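Local structure of histidine triad (HIT) protein (3NRD) at residues 9-14 with 87-92; 37-42 with 94-99. The protein probably binds nucleotides, and may have catalytic activity, through this HIT-domain portion of a longer protein of the histidine triad superfamily. All blocks are in the same frame, centred on the assembly; numbering follows the deposited sequence. Where two conformers were deposited one is given.

Interaction 1. Residues 9-14 with 87-92; sequences ERLERD and NIVRQL. With SO4 (sulfate ion), chain H.
Arg10 and Val89 bring the short helix 9-14 up against the irregular loop 87-92, their CA atoms 7.2 Å apart. Val89 is the wedge between two helix side chains. With CG1 anti to the backbone N (chi1 172°), its two methyls divide the work: CG1 meets Leu11, whose CG lies 3.7 Å from Val89 CG1, while CG2 goes to Arg10. In the Arg10 conformer described, Val89 CG2 sits over the centre of one guanidinium face, 3.9 Å above its plane. A kink at chi3 lets the arginine run antiparallel to the valine side chain and on to Asp8, with which NH2 forms a salt bridge. Leu11 is buried, and its CD1 comes within 3.7 Å of Gln91 OE1. Gln91 stretches out beyond CG, and its amide is used at both ends, OE1 by the backbone N of Asp8 and NE2 by the carbonyl of Thr6, which fixes its rotation. The loop's other side faces a sulfate: the backbone N atoms of Ile88 and Val89 each make a weak hydrogen bond of 3.4 Å to sulfate O3, and Gly86 N, His93 and His95 add to the grip. Gln91 opens the Gln-Leu-His-Val-His run, a variant of the HIT signature in which glutamine stands at the first histidine position, and the anion site is consistent with the phosphate-binding pocket of this family.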
# COMPACT_ATOMS: atom_id res chain seq x y z
N GLU A 9 19.71 5.14 -5.00
CA GLU A 9 20.72 5.39 -3.94
C GLU A 9 20.11 5.64 -2.54
O GLU A 9 20.71 5.26 -1.53
CB GLU A 9 21.67 6.55 -4.28
CG GLU A 9 22.93 6.14 -5.08
N ARG A 10 18.93 6.25 -2.48
CA ARG A 10 18.32 6.53 -1.19
C ARG A 10 17.76 5.26 -0.56
O ARG A 10 17.81 5.12 0.67
CB ARG A 10 17.26 7.61 -1.28
CG ARG A 10 17.87 9.00 -1.59
CD ARG A 10 16.91 9.88 -2.31
NE ARG A 10 16.57 9.33 -3.63
CZ ARG A 10 15.64 9.84 -4.44
NH1 ARG A 10 14.94 10.92 -4.09
NH2 ARG A 10 15.42 9.26 -5.60
N LEU A 11 17.29 4.32 -1.39
CA LEU A 11 16.89 2.99 -0.90
C LEU A 11 18.11 2.13 -0.53
O LEU A 11 18.03 1.26 0.38
CB LEU A 11 16.06 2.24 -1.95
CG LEU A 11 14.70 2.79 -2.42
CD1 LEU A 11 13.97 1.85 -3.39
CD2 LEU A 11 13.80 3.05 -1.24
N GLU A 12 19.20 2.33 -1.25
CA GLU A 12 20.50 1.74 -0.93
C GLU A 12 20.93 2.19 0.46
O GLU A 12 21.28 1.36 1.31
CB GLU A 12 21.54 2.17 -1.98
CG GLU A 12 22.94 1.59 -1.83
CD GLU A 12 23.01 0.22 -2.42
OE1 GLU A 12 23.06 0.11 -3.67
OE2 GLU A 12 23.01 -0.76 -1.63
N ARG A 13 20.86 3.50 0.68
CA ARG A 13 21.27 4.08 1.95
C ARG A 13 20.36 3.70 3.12
O ARG A 13 20.86 3.34 4.17
CB ARG A 13 21.33 5.61 1.84
CG ARG A 13 22.05 6.24 3.04
CD ARG A 13 22.04 7.75 2.99
NE ARG A 13 20.65 8.24 3.10
CZ ARG A 13 20.04 9.08 2.26
NH1 ARG A 13 20.65 9.61 1.19
NH2 ARG A 13 18.77 9.41 2.51
N ASP A 14 19.03 3.79 2.93
CA ASP A 14 18.10 3.66 4.05
C ASP A 14 17.71 2.23 4.40
O ASP A 14 17.08 2.02 5.43
CB ASP A 14 16.81 4.48 3.78
CG ASP A 14 17.04 5.99 3.83
OD1 ASP A 14 18.09 6.46 4.33
OD2 ASP A 14 16.14 6.71 3.38
N ASN A 87 6.46 9.12 -3.22
CA ASN A 87 6.49 10.56 -3.38
C ASN A 87 7.96 11.00 -3.26
O ASN A 87 8.36 11.91 -3.96
CB ASN A 87 5.59 11.30 -2.37
CG ASN A 87 4.11 10.84 -2.43
OD1 ASN A 87 3.62 10.41 -3.48
ND2 ASN A 87 3.41 10.92 -1.30
N ILE A 88 8.74 10.28 -2.44
CA ILE A 88 10.14 10.60 -2.11
C ILE A 88 11.03 9.94 -3.21
O ILE A 88 11.52 10.58 -4.14
CB ILE A 88 10.43 10.20 -0.57
CG1 ILE A 88 9.50 10.98 0.38
CG2 ILE A 88 11.89 10.41 -0.14
CD1 ILE A 88 9.60 10.61 1.91
N VAL A 89 11.13 8.62 -3.14
CA VAL A 89 11.88 7.82 -4.09
C VAL A 89 10.92 7.29 -5.12
O VAL A 89 10.03 6.51 -4.78
CB VAL A 89 12.52 6.65 -3.34
CG1 VAL A 89 13.18 5.64 -4.29
CG2 VAL A 89 13.47 7.21 -2.33
N ARG A 90 11.11 7.66 -6.38
CA ARG A 90 10.18 7.28 -7.45
C ARG A 90 10.28 5.85 -7.95
O ARG A 90 9.29 5.32 -8.41
CB ARG A 90 10.32 8.20 -8.67
CG ARG A 90 9.70 9.54 -8.46
CD ARG A 90 8.17 9.45 -8.36
NE ARG A 90 7.65 10.59 -7.62
CZ ARG A 90 7.11 11.67 -8.17
NH1 ARG A 90 6.94 11.81 -9.50
NH2 ARG A 90 6.71 12.64 -7.36
N GLN A 91 11.46 5.26 -7.89
CA GLN A 91 11.63 3.86 -8.16
C GLN A 91 10.64 3.03 -7.31
O GLN A 91 10.57 3.20 -6.09
CB GLN A 91 13.05 3.45 -7.83
CG GLN A 91 13.35 2.00 -8.11
CD GLN A 91 14.81 1.70 -7.97
OE1 GLN A 91 15.33 1.62 -6.85
NE2 GLN A 91 15.49 1.57 -9.08
N LEU A 92 9.87 2.17 -7.99
CA LEU A 92 8.81 1.41 -7.37
C LEU A 92 9.39 0.58 -6.21
O LEU A 92 10.34 -0.15 -6.40
CB LEU A 92 8.12 0.48 -8.39
CG LEU A 92 7.05 -0.50 -7.82
CD1 LEU A 92 5.92 0.23 -7.00
CD2 LEU A 92 6.44 -1.34 -8.94
S SO4 H . 8.43 6.29 -0.10
O1 SO4 H . 7.46 5.24 -0.42
O2 SO4 H . 9.63 5.60 0.31
O3 SO4 H . 8.78 7.10 -1.24
O4 SO4 H . 8.02 7.18 0.93

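Interaction 2. Residues 37-42 with 94-99; sequences LILVPQ and VHVIAR. With SO4 (sulfate ion), chain H; SO4 (sulfate ion), chain I.
Ile38 and His95 lie side by side and point the same way, on one face of the sheet, with Ile38 CG2 3.7 Å from His95 ND1. The isoleucine presents that methyl because CG1 is turned between the backbone N and the carbonyl carbon (chi1 64°), while CG2 stands beside N. Past it, the imidazole meets a sulfate at its edge: His95 NE2 donates a nearly straight bond (170°) to sulfate O1 at 2.7 Å. The other nitrogen, ND1, is hydrogen-bonded to Trp36 NE1, so both ring nitrogens are engaged and the ring's rotation is fixed, and Trp111 meets it edge-to-face. Putting an alanine at His95 would probably leave the sulfate without this short bond and Trp36 NE1 without its mate, and open a gap beside Ile38. On the other face, Leu39 CD1, in the conformer described, comes to 4.1 Å from Val96 CG2, and Leu39 CB lies 4.4 Å from Val94 CB; Leu37 and Val96 there also touch helix 54-75. Between the two faces runs the antiparallel backbone pairing, in which Leu37 with Val96 and Leu39 with Val94 are hydrogen-bonded pairs flanking the non-hydrogen-bonded pair Ile38 with His95. Of its four N-H to O bonds, Leu39 N to Val94 O is the shortest at 2.8 Å. Strand 94-99 thus carries the last histidine of the HIT signature, in the antiparallel sheet that forms the core of the HIT fold.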
# COMPACT_ATOMS: atom_id res chain seq x y z
N LEU A 37 10.03 -3.88 5.96
CA LEU A 37 10.72 -4.38 4.79
C LEU A 37 10.29 -3.58 3.59
O LEU A 37 9.15 -3.05 3.54
CB LEU A 37 10.34 -5.82 4.55
CG LEU A 37 10.55 -6.76 5.74
CD1 LEU A 37 10.16 -8.17 5.34
CD2 LEU A 37 11.98 -6.71 6.26
N ILE A 38 11.16 -3.51 2.61
CA ILE A 38 10.74 -3.05 1.30
C ILE A 38 11.08 -4.07 0.24
O ILE A 38 12.10 -4.76 0.35
CB ILE A 38 11.30 -1.64 0.92
CG1 ILE A 38 12.80 -1.61 0.79
CG2 ILE A 38 10.87 -0.64 1.99
CD1 ILE A 38 13.33 -0.27 0.22
N LEU A 39 10.20 -4.16 -0.74
CA LEU A 39 10.36 -5.05 -1.89
C LEU A 39 10.58 -4.15 -3.09
O LEU A 39 9.79 -3.25 -3.33
CB LEU A 39 9.13 -5.92 -2.12
CG LEU A 39 9.20 -7.25 -1.38
CD1 LEU A 39 9.11 -7.03 0.14
CD2 LEU A 39 8.11 -8.19 -1.88
N VAL A 40 11.67 -4.37 -3.82
CA VAL A 40 12.02 -3.50 -4.96
C VAL A 40 12.07 -4.40 -6.18
O VAL A 40 13.02 -5.17 -6.31
CB VAL A 40 13.34 -2.79 -4.76
CG1 VAL A 40 13.64 -1.86 -6.01
CG2 VAL A 40 13.32 -2.03 -3.43
N PRO A 41 11.00 -4.36 -7.01
CA PRO A 41 11.01 -5.15 -8.25
C PRO A 41 12.15 -4.70 -9.13
O PRO A 41 12.30 -3.50 -9.37
CB PRO A 41 9.70 -4.78 -8.93
CG PRO A 41 8.89 -4.08 -7.96
CD PRO A 41 9.72 -3.65 -6.82
N GLN A 42 12.91 -5.64 -9.67
CA GLN A 42 14.15 -5.33 -10.40
C GLN A 42 13.87 -5.08 -11.88
O GLN A 42 14.42 -5.75 -12.76
CB GLN A 42 15.12 -6.45 -10.20
CG GLN A 42 15.45 -6.72 -8.76
CD GLN A 42 16.29 -7.96 -8.62
OE1 GLN A 42 17.48 -7.86 -8.37
NE2 GLN A 42 15.68 -9.13 -8.77
N VAL A 94 7.74 -1.45 -2.48
CA VAL A 94 6.54 -1.75 -1.72
C VAL A 94 6.97 -1.96 -0.30
O VAL A 94 7.80 -2.86 -0.04
CB VAL A 94 5.82 -2.98 -2.22
CG1 VAL A 94 4.61 -3.27 -1.33
CG2 VAL A 94 5.39 -2.80 -3.69
N HIS A 95 6.43 -1.13 0.60
CA HIS A 95 6.62 -1.25 2.03
C HIS A 95 5.75 -2.38 2.56
O HIS A 95 4.58 -2.47 2.18
CB HIS A 95 6.22 0.05 2.75
CG HIS A 95 6.90 1.30 2.24
ND1 HIS A 95 8.13 1.71 2.68
CD2 HIS A 95 6.48 2.25 1.36
CE1 HIS A 95 8.47 2.84 2.08
NE2 HIS A 95 7.47 3.20 1.29
N VAL A 96 6.30 -3.22 3.43
CA VAL A 96 5.58 -4.29 4.11
C VAL A 96 6.00 -4.22 5.56
O VAL A 96 7.14 -4.56 5.90
CB VAL A 96 5.92 -5.67 3.55
CG1 VAL A 96 5.08 -6.78 4.28
CG2 VAL A 96 5.71 -5.71 2.05
N ILE A 97 5.10 -3.75 6.40
CA ILE A 97 5.44 -3.29 7.74
C ILE A 97 4.60 -4.06 8.78
O ILE A 97 3.39 -4.17 8.61
CB ILE A 97 5.14 -1.82 7.93
CG1 ILE A 97 5.87 -0.93 6.89
CG2 ILE A 97 5.53 -1.39 9.34
CD1 ILE A 97 5.08 0.27 6.47
N ALA A 98 5.24 -4.57 9.82
CA ALA A 98 4.56 -5.29 10.92
C ALA A 98 4.11 -4.31 12.00
O ALA A 98 4.92 -3.55 12.50
CB ALA A 98 5.48 -6.31 11.52
N ARG A 99 2.86 -4.38 12.40
CA ARG A 99 2.28 -3.44 13.36
C ARG A 99 1.52 -4.11 14.51
O ARG A 99 1.03 -5.24 14.39
CB ARG A 99 1.28 -2.50 12.71
CG ARG A 99 1.74 -1.77 11.50
CD ARG A 99 2.81 -0.77 11.77
NE ARG A 99 2.47 0.25 12.77
CZ ARG A 99 1.85 1.40 12.56
NH1 ARG A 99 1.41 1.76 11.36
NH2 ARG A 99 1.67 2.24 13.59
S SO4 H . 8.43 6.29 -0.10
O1 SO4 H . 7.46 5.24 -0.42
O2 SO4 H . 9.63 5.60 0.31
O3 SO4 H . 8.78 7.10 -1.24
O4 SO4 H . 8.02 7.18 0.93
S SO4 I . 16.44 -13.57 -9.34
O1 SO4 I . 15.63 -14.58 -8.69
O2 SO4 I . 17.83 -14.00 -9.15
O3 SO4 I . 16.10 -13.50 -10.76
O4 SO4 I . 16.21 -12.28 -8.71

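In the fold
Interaction 2 lies in the buried core, joining two neighbouring strands near the centre of the chain, whereas interaction 1 lies farther out, partly exposed, where a helical turn meets the loop leading into strand 94-99. Their chemistry follows their place: regular backbone pairing with apolar packing on one face of the sheet, against methyl wedging at the periphery, where polar ends look to residues outside the two segments. The contacts touch, Leu11 packing on Ile38 and Val40, so the helix 9-14 rests on strand 36-41. The sulfate joins them too: interaction 1 offers it backbone amides, and interaction 2 offers an imidazole, illustrating how loop and strand together build an anion pocket.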